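Local coordinates for protein probable porin (Pseudomonas aeruginosa, PDB 2Y0H) that probably acts as a porin of the OprD family, a closed beta barrel in the outer membrane that would let small solutes pass, at residues P189-Y197 and H207-P216; P242-M251 and G264-P275. All coordinates share one frame; numbering follows the deposited sequence.

Overall arrangement
Contacts 1 and 2 are two antiparallel strand pairs of one closed 18-stranded barrel, and both segments of contact 1 precede those of contact 2 in the sequence. Contact 1 pairs strands 191-200 and 204-216, contact 2 pairs strands 244-256 and 259-269, and strand 221-234 lies between the two hairpins, hydrogen-bonded through its backbone to both. Their centres are about 18 Å apart and their nearest atoms about 6 Å, so they do not touch directly. Phe-230 of the intervening strand meets Tyr-208 of contact 1 and Phe-274 of contact 2. Both contacts carry detergent chains on one face of the sheet, consistent with this face being the outer, membrane-facing side of the barrel wall.

Contact 1 (P189-Y197 and H207-P216); sequences PRLSASYYY and HYLGLLHTLP. With C8E ((hydroxyethyloxy)tri(ethyloxy)octane), chain E; C8E ((hydroxyethyloxy)tri(ethyloxy)octane), chain H.
Tyr-195 runs alongside His-207 in the same direction, and its OH reaches ND1 of His-207 at 2.5 Å, a short hydrogen bond in which either group could be the donor. The rings themselves meet rim to rim, with planes 43° apart. Tyr-195 gets there because its CG is anti to the backbone N (chi1 167°), which brings the ring's end nearer His-207. Tyr-197 approaches the same imidazole over a face: its CD1 stands 3.5 Å from CE1 of His-207, nearer the rim than the centre, completing an aromatic cluster. Detergent tails cover these rings. C6 of one C8E lies 3.4 Å from CZ of Tyr-195 over a ring face, while C4 of a second sits above the centre of the Tyr-197 ring.

Further along this face, Leu-191 CD1 and Leu-211 CD2 are pressed to 3.3 Å, closer than a normal van der Waals contact. On the other face, the Tyr-208 ring turns its edge to CB of Ser-194 (4.0 Å from CE2) and lays one face over the backbone N of Gly-210, two residues further along the same strand; Pro-116 and Phe-230 also pack on this tyrosine.

Beneath the side chains runs an antiparallel ladder, the strand axes 170° apart. Ser-192 with Leu-212, Ser-194 with Gly-210 and Tyr-196 with Tyr-208 are hydrogen-bonded pairs, each with two backbone bonds. Thr-214 N to Arg-190 O, at 2.8 Å, extends the ladder past the strand start, where Arg-190 CD rests on Pro-216 CD. Leu-191, Leu-209, Leu-211, Tyr-195 and Tyr-197, with His-207 and His-213, share the detergent-bearing face, consistent with the membrane side; Ser-192 and Ser-194 share the opposite face, probably turned to the barrel interior, with Leu-212, Tyr-196 and Tyr-208, a mixed chemistry.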
loop_
_atom_site.group_PDB
_atom_site.type_symbol
_atom_site.label_atom_id
_atom_site.label_comp_id
_atom_site.label_asym_id
_atom_site.label_seq_id
_atom_site.Cartn_x
_atom_site.Cartn_y
_atom_site.Cartn_z
ATOM N N PRO A 189 20.988 -10.991 -8.709
ATOM C CA PRO A 189 19.857 -10.316 -9.352
ATOM C C PRO A 189 18.585 -11.164 -9.276
ATOM O O PRO A 189 17.517 -10.701 -9.669
ATOM C CB PRO A 189 20.319 -10.164 -10.805
ATOM C CG PRO A 189 21.807 -10.355 -10.769
ATOM C CD PRO A 189 22.045 -11.335 -9.671
ATOM N N ARG A 190 18.714 -12.390 -8.769
ATOM C CA ARG A 190 17.580 -13.302 -8.586
ATOM C C ARG A 190 17.082 -13.319 -7.135
ATOM O O ARG A 190 15.940 -13.704 -6.866
ATOM C CB ARG A 190 17.977 -14.735 -8.972
ATOM C CG ARG A 190 17.840 -15.096 -10.453
ATOM C CD ARG A 190 18.390 -16.507 -10.708
ATOM N NE ARG A 190 19.850 -16.555 -10.581
ATOM C CZ ARG A 190 20.511 -17.029 -9.523
ATOM N NH1 ARG A 190 19.849 -17.518 -8.480
ATOM N NH2 ARG A 190 21.841 -17.020 -9.510
ATOM N N LEU A 191 17.948 -12.912 -6.209
ATOM C CA LEU A 191 17.698 -13.102 -4.786
ATOM C C LEU A 191 18.032 -11.876 -3.947
ATOM O O LEU A 191 19.184 -11.445 -3.893
ATOM C CB LEU A 191 18.510 -14.288 -4.271
ATOM C CG LEU A 191 18.523 -14.495 -2.759
ATOM C CD1 LEU A 191 17.133 -14.777 -2.237
ATOM C CD2 LEU A 191 19.444 -15.638 -2.408
ATOM N N SER A 192 17.023 -11.332 -3.274
ATOM C CA SER A 192 17.233 -10.209 -2.380
ATOM C C SER A 192 16.521 -10.426 -1.055
ATOM O O SER A 192 15.546 -11.166 -0.974
ATOM C CB SER A 192 16.758 -8.912 -3.026
ATOM O OG SER A 192 15.388 -9.007 -3.341
ATOM N N ALA A 193 17.023 -9.780 -0.011
ATOM C CA ALA A 193 16.438 -9.907 1.302
ATOM C C ALA A 193 16.240 -8.523 1.901
ATOM O O ALA A 193 16.975 -7.583 1.580
ATOM C CB ALA A 193 17.328 -10.760 2.193
ATOM N N SER A 194 15.239 -8.400 2.764
ATOM C CA SER A 194 14.916 -7.120 3.373
ATOM C C SER A 194 14.625 -7.290 4.840
ATOM O O SER A 194 13.953 -8.238 5.240
ATOM C CB SER A 194 13.694 -6.505 2.707
ATOM O OG SER A 194 14.037 -6.015 1.435
ATOM N N TYR A 195 15.148 -6.380 5.647
ATOM C CA TYR A 195 14.759 -6.332 7.044
ATOM C C TYR A 195 14.319 -4.913 7.376
ATOM O O TYR A 195 14.995 -3.959 7.014
ATOM C CB TYR A 195 15.899 -6.769 7.969
ATOM C CG TYR A 195 15.622 -6.429 9.416
ATOM C CD1 TYR A 195 15.962 -5.184 9.938
ATOM C CD2 TYR A 195 14.979 -7.335 10.247
ATOM C CE1 TYR A 195 15.687 -4.863 11.266
ATOM C CE2 TYR A 195 14.701 -7.027 11.572
ATOM C CZ TYR A 195 15.058 -5.798 12.077
ATOM O OH TYR A 195 14.776 -5.511 13.394
ATOM N N TYR A 196 13.181 -4.783 8.049
ATOM C CA TYR A 196 12.703 -3.482 8.508
ATOM C C TYR A 196 12.235 -3.532 9.954
ATOM O O TYR A 196 11.748 -4.564 10.422
ATOM C CB TYR A 196 11.568 -2.948 7.613
ATOM C CG TYR A 196 12.053 -2.182 6.401
ATOM C CD1 TYR A 196 12.389 -2.840 5.225
ATOM C CD2 TYR A 196 12.160 -0.800 6.430
ATOM C CE1 TYR A 196 12.835 -2.135 4.108
ATOM C CE2 TYR A 196 12.608 -0.085 5.324
ATOM C CZ TYR A 196 12.947 -0.754 4.170
ATOM O OH TYR A 196 13.380 -0.037 3.072
ATOM N N TYR A 197 12.384 -2.403 10.647
ATOM C CA TYR A 197 11.924 -2.243 12.017
ATOM C C TYR A 197 11.013 -1.018 12.072
ATOM O O TYR A 197 11.394 0.063 11.626
ATOM C CB TYR A 197 13.128 -2.076 12.963
ATOM C CG TYR A 197 12.775 -1.800 14.412
ATOM C CD1 TYR A 197 12.188 -2.778 15.205
ATOM C CD2 TYR A 197 13.023 -0.555 14.987
ATOM C CE1 TYR A 197 11.864 -2.531 16.535
ATOM C CE2 TYR A 197 12.704 -0.295 16.326
ATOM C CZ TYR A 197 12.123 -1.289 17.090
ATOM O OH TYR A 197 11.800 -1.053 18.411
ATOM N N HIS A 207 8.995 -6.069 13.619
ATOM C CA HIS A 207 10.152 -6.504 12.843
ATOM C C HIS A 207 9.646 -7.170 11.591
ATOM O O HIS A 207 8.692 -7.933 11.644
ATOM C CB HIS A 207 11.020 -7.511 13.618
ATOM C CG HIS A 207 11.644 -6.951 14.858
ATOM N ND1 HIS A 207 12.905 -6.391 14.869
ATOM C CD2 HIS A 207 11.183 -6.868 16.128
ATOM C CE1 HIS A 207 13.191 -5.986 16.093
ATOM N NE2 HIS A 207 12.158 -6.256 16.873
ATOM N N TYR A 208 10.303 -6.898 10.470
ATOM C CA TYR A 208 9.914 -7.467 9.193
ATOM C C TYR A 208 11.098 -8.140 8.551
ATOM O O TYR A 208 12.194 -7.574 8.505
ATOM C CB TYR A 208 9.405 -6.379 8.245
ATOM C CG TYR A 208 9.309 -6.819 6.798
ATOM C CD1 TYR A 208 8.231 -7.588 6.358
ATOM C CD2 TYR A 208 10.279 -6.461 5.864
ATOM C CE1 TYR A 208 8.122 -7.996 5.042
ATOM C CE2 TYR A 208 10.168 -6.870 4.522
ATOM C CZ TYR A 208 9.087 -7.643 4.129
ATOM O OH TYR A 208 8.941 -8.064 2.825
ATOM N N LEU A 209 10.858 -9.341 8.035
ATOM C CA LEU A 209 11.848 -10.043 7.239
ATOM C C LEU A 209 11.214 -10.501 5.929
ATOM O O LEU A 209 10.177 -11.163 5.926
ATOM C CB LEU A 209 12.406 -11.245 7.999
ATOM C CG LEU A 209 13.700 -11.760 7.380
ATOM C CD1 LEU A 209 14.752 -10.687 7.562
ATOM C CD2 LEU A 209 14.157 -13.083 8.020
ATOM N N GLY A 210 11.838 -10.138 4.818
ATOM C CA GLY A 210 11.339 -10.523 3.517
ATOM C C GLY A 210 12.415 -11.173 2.674
ATOM O O GLY A 210 13.569 -10.751 2.676
ATOM N N LEU A 211 12.030 -12.202 1.939
ATOM C CA LEU A 211 12.953 -12.917 1.081
ATOM C C LEU A 211 12.314 -12.985 -0.297
ATOM O O LEU A 211 11.273 -13.623 -0.476
ATOM C CB LEU A 211 13.179 -14.314 1.644
ATOM C CG LEU A 211 14.582 -14.905 1.585
ATOM C CD1 LEU A 211 14.656 -16.142 2.468
ATOM C CD2 LEU A 211 14.944 -15.250 0.155
ATOM N N LEU A 212 12.913 -12.299 -1.263
ATOM C CA LEU A 212 12.391 -12.297 -2.621
ATOM C C LEU A 212 13.276 -13.102 -3.584
ATOM O O LEU A 212 14.417 -12.723 -3.865
ATOM C CB LEU A 212 12.200 -10.864 -3.128
ATOM C CG LEU A 212 11.673 -10.773 -4.555
ATOM C CD1 LEU A 212 10.318 -11.476 -4.649
ATOM C CD2 LEU A 212 11.580 -9.310 -5.016
ATOM N N HIS A 213 12.739 -14.214 -4.083
ATOM C CA HIS A 213 13.472 -15.052 -5.035
ATOM C C HIS A 213 12.767 -15.175 -6.389
ATOM O O HIS A 213 11.595 -15.558 -6.465
ATOM C CB HIS A 213 13.742 -16.445 -4.461
ATOM C CG HIS A 213 14.578 -17.303 -5.360
ATOM N ND1 HIS A 213 14.059 -18.359 -6.079
ATOM C CD2 HIS A 213 15.892 -17.237 -5.678
ATOM C CE1 HIS A 213 15.022 -18.916 -6.792
ATOM N NE2 HIS A 213 16.142 -18.251 -6.572
ATOM N N THR A 214 13.488 -14.830 -7.452
ATOM C CA THR A 214 12.981 -14.979 -8.808
ATOM C C THR A 214 13.804 -16.049 -9.538
ATOM O O THR A 214 15.032 -15.942 -9.656
ATOM C CB THR A 214 12.998 -13.643 -9.588
ATOM O OG1 THR A 214 12.108 -12.709 -8.963
ATOM C CG2 THR A 214 12.536 -13.852 -11.018
ATOM N N LEU A 215 13.117 -17.089 -9.997
ATOM C CA LEU A 215 13.749 -18.223 -10.650
ATOM C C LEU A 215 13.323 -18.242 -12.116
ATOM O O LEU A 215 12.148 -18.443 -12.413
ATOM C CB LEU A 215 13.321 -19.533 -9.965
ATOM C CG LEU A 215 13.769 -20.863 -10.597
ATOM C CD1 LEU A 215 15.270 -21.088 -10.392
ATOM C CD2 LEU A 215 12.983 -22.067 -10.061
ATOM N N PRO A 216 14.273 -18.033 -13.042
ATOM C CA PRO A 216 13.956 -18.145 -14.477
ATOM C C PRO A 216 13.698 -19.608 -14.848
ATOM O O PRO A 216 14.339 -20.494 -14.306
ATOM C CB PRO A 216 15.233 -17.642 -15.167
ATOM C CG PRO A 216 16.039 -16.956 -14.076
ATOM C CD PRO A 216 15.685 -17.688 -12.815
HETATM C C1 C8E E . 20.510 -5.057 9.578
HETATM C C2 C8E E . 20.485 -6.466 8.984
HETATM C C3 C8E E . 19.941 -7.514 9.953
HETATM C C4 C8E E . 18.916 -6.947 10.932
HETATM C C5 C8E E . 19.073 -7.588 12.309
HETATM C C6 C8E E . 17.799 -7.467 13.147
HETATM C C7 C8E E . 17.955 -8.094 14.536
HETATM C C8 C8E E . 16.832 -7.647 15.469
HETATM O O9 C8E E . 16.601 -8.602 16.486
HETATM C C10 C8E E . 16.544 -8.031 17.778
HETATM C C1 C8E H . 17.702 -2.216 13.498
HETATM C C2 C8E H . 16.688 -2.833 14.460
HETATM C C3 C8E H . 17.183 -2.846 15.905
HETATM C C4 C8E H . 16.040 -2.644 16.897
HETATM C C5 C8E H . 16.034 -3.697 17.999
#

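Contact 2 (P242-M251 and G264-P275); sequences PVDNRNLNAM and GVQKMIGNDAFP. With C8E ((hydroxyethyloxy)tri(ethyloxy)octane), chain M.
The beta hairpin of strands 244-256 and 259-269 is joined here, together with the loop that follows its second strand and folds back over the first. Asn-245 ties that return to the first strand: its ND2 donates to Asp-272 O at 2.8 Å, with the acceptor close to the amide plane, and makes a weak bond to SD of Met-268 at 3.7 Å. The carboxylate of Asp-272 takes the backbone N of Asp-244 on the anti lone pair of OD2 (2.7 Å), and Asp-272 N returns a bond to Asp-244 O. OD2 of Asp-244 receives Asn-271 N from above the carboxylate plane.

Phe-274 lies across the face carrying Asn-247, whose ND2 stands over its ring centre, 3.4 Å from CD1, amide and ring planes 85° apart; OD1 of Asn-245 meets the ring edge. The barrel strands run antiparallel, axes 179° apart: Arg-246 with Ile-269, Leu-248 with Lys-267 and Ala-250 with Val-265 are hydrogen-bonded pairs, each closed by two backbone hydrogen bonds. On their face, Ile-269 lies against one face of the Arg-246 guanidinium, its CG2 3.3 Å from NH2, and its CD1 touches Leu-248 CD1 at 3.8 Å. Detergent shares this face: C3 of C8E lies 3.9 Å from Ala-250 CB, its C2 near Leu-248 CB. On the Asn-247 face, Gln-266 and Asn-249 extend next to each other, their polar ends bonded to Phe-294, Asn-287 and Ala-286.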
loop_
_atom_site.group_PDB
_atom_site.type_symbol
_atom_site.label_atom_id
_atom_site.label_comp_id
_atom_site.label_asym_id
_atom_site.label_seq_id
_atom_site.Cartn_x
_atom_site.Cartn_y
_atom_site.Cartn_z
ATOM N N PRO A 242 -1.705 -4.593 25.302
ATOM C CA PRO A 242 -0.821 -5.618 24.731
ATOM C C PRO A 242 -0.920 -5.682 23.207
ATOM O O PRO A 242 -1.974 -5.394 22.626
ATOM C CB PRO A 242 -1.352 -6.926 25.340
ATOM C CG PRO A 242 -2.109 -6.507 26.549
ATOM C CD PRO A 242 -2.716 -5.180 26.193
ATOM N N VAL A 243 0.183 -6.064 22.575
ATOM C CA VAL A 243 0.233 -6.239 21.134
ATOM C C VAL A 243 0.901 -7.596 20.877
ATOM O O VAL A 243 2.049 -7.792 21.252
ATOM C CB VAL A 243 1.047 -5.103 20.460
ATOM C CG1 VAL A 243 1.165 -5.341 18.951
ATOM C CG2 VAL A 243 0.429 -3.728 20.751
ATOM N N ASP A 244 0.174 -8.533 20.271
ATOM C CA ASP A 244 0.681 -9.904 20.092
ATOM C C ASP A 244 0.288 -10.471 18.732
ATOM O O ASP A 244 -0.812 -10.972 18.565
ATOM C CB ASP A 244 0.170 -10.824 21.215
ATOM C CG ASP A 244 0.551 -12.297 21.004
ATOM O OD1 ASP A 244 1.681 -12.586 20.564
ATOM O OD2 ASP A 244 -0.288 -13.175 21.281
ATOM N N ASN A 245 1.189 -10.384 17.765
ATOM C CA ASN A 245 0.931 -10.903 16.425
ATOM C C ASN A 245 2.210 -11.272 15.712
ATOM O O ASN A 245 3.170 -10.501 15.664
ATOM C CB ASN A 245 0.186 -9.881 15.565
ATOM C CG ASN A 245 -0.090 -10.383 14.142
ATOM O OD1 ASN A 245 0.765 -10.305 13.253
ATOM N ND2 ASN A 245 -1.296 -10.868 13.922
ATOM N N ARG A 246 2.221 -12.474 15.166
ATOM C CA ARG A 246 3.216 -12.814 14.184
ATOM C C ARG A 246 2.417 -13.041 12.923
ATOM O O ARG A 246 1.288 -13.550 12.966
ATOM C CB ARG A 246 4.046 -14.023 14.629
ATOM C CG ARG A 246 4.663 -13.801 16.021
ATOM C CD ARG A 246 5.732 -14.809 16.389
ATOM N NE ARG A 246 5.286 -16.195 16.258
ATOM C CZ ARG A 246 4.581 -16.851 17.176
ATOM N NH1 ARG A 246 4.219 -16.240 18.297
ATOM N NH2 ARG A 246 4.233 -18.117 16.963
ATOM N N ASN A 247 2.995 -12.610 11.809
ATOM C CA ASN A 247 2.332 -12.625 10.519
ATOM C C ASN A 247 3.257 -13.320 9.521
ATOM O O ASN A 247 4.323 -12.784 9.204
ATOM C CB ASN A 247 2.036 -11.175 10.092
ATOM C CG ASN A 247 1.545 -11.062 8.643
ATOM O OD1 ASN A 247 1.550 -12.037 7.886
ATOM N ND2 ASN A 247 1.120 -9.858 8.261
ATOM N N LEU A 248 2.865 -14.520 9.070
ATOM C CA LEU A 248 3.598 -15.272 8.034
ATOM C C LEU A 248 2.790 -15.294 6.738
ATOM O O LEU A 248 1.672 -15.809 6.700
ATOM C CB LEU A 248 3.834 -16.723 8.456
ATOM C CG LEU A 248 4.718 -17.077 9.652
ATOM C CD1 LEU A 248 4.471 -16.160 10.827
ATOM C CD2 LEU A 248 4.456 -18.523 10.053
ATOM N N ASN A 249 3.348 -14.740 5.673
ATOM C CA ASN A 249 2.639 -14.721 4.405
ATOM C C ASN A 249 3.593 -14.808 3.222
ATOM O O ASN A 249 4.727 -14.315 3.283
ATOM C CB ASN A 249 1.699 -13.508 4.296
ATOM C CG ASN A 249 2.445 -12.188 4.199
ATOM O OD1 ASN A 249 2.696 -11.685 3.110
ATOM N ND2 ASN A 249 2.798 -11.619 5.345
ATOM N N ALA A 250 3.133 -15.455 2.157
ATOM C CA ALA A 250 3.962 -15.691 0.981
ATOM C C ALA A 250 3.120 -15.652 -0.284
ATOM O O ALA A 250 1.974 -16.082 -0.295
ATOM C CB ALA A 250 4.695 -17.030 1.096
ATOM N N MET A 251 3.692 -15.115 -1.349
ATOM C CA MET A 251 3.050 -15.160 -2.657
ATOM C C MET A 251 3.981 -15.855 -3.642
ATOM O O MET A 251 5.121 -15.435 -3.810
ATOM C CB MET A 251 2.733 -13.743 -3.141
ATOM C CG MET A 251 1.825 -13.690 -4.348
ATOM S SD MET A 251 0.116 -13.956 -3.873
ATOM C CE MET A 251 -0.561 -12.319 -4.121
ATOM N N GLY A 264 -1.207 -17.630 -2.861
ATOM C CA GLY A 264 -0.795 -16.956 -1.655
ATOM C C GLY A 264 -1.269 -17.703 -0.431
ATOM O O GLY A 264 -2.367 -18.283 -0.420
ATOM N N VAL A 265 -0.427 -17.718 0.592
ATOM C CA VAL A 265 -0.809 -18.242 1.892
ATOM C C VAL A 265 -0.448 -17.198 2.940
ATOM O O VAL A 265 0.553 -16.496 2.806
ATOM C CB VAL A 265 -0.090 -19.581 2.234
ATOM C CG1 VAL A 265 -0.543 -20.675 1.312
ATOM C CG2 VAL A 265 1.427 -19.421 2.156
ATOM N N GLN A 266 -1.253 -17.122 3.993
ATOM C CA GLN A 266 -1.113 -16.080 5.002
ATOM C C GLN A 266 -1.648 -16.630 6.315
ATOM O O GLN A 266 -2.684 -17.301 6.346
ATOM C CB GLN A 266 -1.906 -14.835 4.575
ATOM C CG GLN A 266 -1.763 -13.595 5.464
ATOM C CD GLN A 266 -2.099 -12.321 4.696
ATOM O OE1 GLN A 266 -1.358 -11.924 3.782
ATOM N NE2 GLN A 266 -3.237 -11.693 5.031
ATOM N N LYS A 267 -0.950 -16.330 7.398
ATOM C CA LYS A 267 -1.304 -16.879 8.692
ATOM C C LYS A 267 -1.045 -15.867 9.827
ATOM O O LYS A 267 0.079 -15.424 10.031
ATOM C CB LYS A 267 -0.513 -18.170 8.894
ATOM C CG LYS A 267 -0.807 -18.935 10.161
ATOM C CD LYS A 267 -0.036 -20.268 10.176
ATOM C CE LYS A 267 -0.450 -21.205 9.016
ATOM N NZ LYS A 267 0.078 -20.822 7.653
ATOM N N MET A 268 -2.103 -15.494 10.534
ATOM C CA MET A 268 -1.997 -14.667 11.740
ATOM C C MET A 268 -1.820 -15.577 12.955
ATOM O O MET A 268 -2.571 -16.538 13.140
ATOM C CB MET A 268 -3.255 -13.809 11.938
ATOM C CG MET A 268 -3.614 -12.893 10.769
ATOM S SD MET A 268 -2.340 -11.627 10.461
ATOM C CE MET A 268 -1.667 -12.247 8.912
ATOM N N ILE A 269 -0.828 -15.268 13.779
ATOM C CA ILE A 269 -0.564 -16.025 14.993
ATOM C C ILE A 269 -0.516 -15.083 16.178
ATOM O O ILE A 269 0.135 -14.029 16.122
ATOM C CB ILE A 269 0.771 -16.753 14.891
ATOM C CG1 ILE A 269 0.776 -17.650 13.641
ATOM C CG2 ILE A 269 1.043 -17.542 16.165
ATOM C CD1 ILE A 269 2.159 -18.030 13.142
ATOM N N GLY A 270 -1.193 -15.472 17.257
ATOM C CA GLY A 270 -1.260 -14.666 18.466
ATOM C C GLY A 270 -2.682 -14.183 18.643
ATOM O O GLY A 270 -3.558 -14.527 17.851
ATOM N N ASN A 271 -2.955 -13.384 19.664
ATOM C CA ASN A 271 -4.359 -13.009 19.830
ATOM C C ASN A 271 -4.798 -11.729 19.110
ATOM O O ASN A 271 -5.992 -11.431 19.076
ATOM C CB ASN A 271 -4.788 -13.006 21.301
ATOM C CG ASN A 271 -4.480 -11.717 21.976
ATOM O OD1 ASN A 271 -3.346 -11.239 21.908
ATOM N ND2 ASN A 271 -5.487 -11.115 22.610
ATOM N N ASP A 272 -3.849 -10.999 18.509
ATOM C CA ASP A 272 -4.167 -9.760 17.795
ATOM C C ASP A 272 -4.172 -9.863 16.266
ATOM O O ASP A 272 -3.469 -10.679 15.677
ATOM C CB ASP A 272 -3.212 -8.635 18.215
ATOM C CG ASP A 272 -3.422 -8.210 19.653
ATOM O OD1 ASP A 272 -4.600 -8.120 20.058
ATOM O OD2 ASP A 272 -2.419 -7.989 20.376
ATOM N N ALA A 273 -4.964 -9.008 15.636
ATOM C CA ALA A 273 -4.843 -8.771 14.211
ATOM C C ALA A 273 -3.470 -8.166 13.920
ATOM O O ALA A 273 -2.821 -7.631 14.805
ATOM C CB ALA A 273 -5.945 -7.825 13.733
ATOM N N PHE A 274 -3.037 -8.257 12.669
ATOM C CA PHE A 274 -1.812 -7.612 12.230
ATOM C C PHE A 274 -1.883 -6.084 12.398
ATOM O O PHE A 274 -2.763 -5.435 11.831
ATOM C CB PHE A 274 -1.542 -7.966 10.765
ATOM C CG PHE A 274 -0.273 -7.380 10.222
ATOM C CD1 PHE A 274 0.954 -7.670 10.824
ATOM C CD2 PHE A 274 -0.299 -6.542 9.105
ATOM C CE1 PHE A 274 2.132 -7.143 10.328
ATOM C CE2 PHE A 274 0.880 -5.999 8.590
ATOM C CZ PHE A 274 2.102 -6.302 9.200
ATOM N N PRO A 275 -0.955 -5.512 13.179
ATOM C CA PRO A 275 -0.941 -4.059 13.414
ATOM C C PRO A 275 -0.500 -3.272 12.183
ATOM O O PRO A 275 0.564 -3.554 11.618
ATOM C CB PRO A 275 0.093 -3.894 14.532
ATOM C CG PRO A 275 0.237 -5.281 15.140
ATOM C CD PRO A 275 0.039 -6.216 14.007
HETATM C C1 C8E M . 3.413 -19.358 5.646
HETATM C C2 C8E M . 4.096 -18.177 4.954
HETATM C C3 C8E M . 5.543 -18.518 4.595
HETATM C C4 C8E M . 6.504 -18.074 5.698
#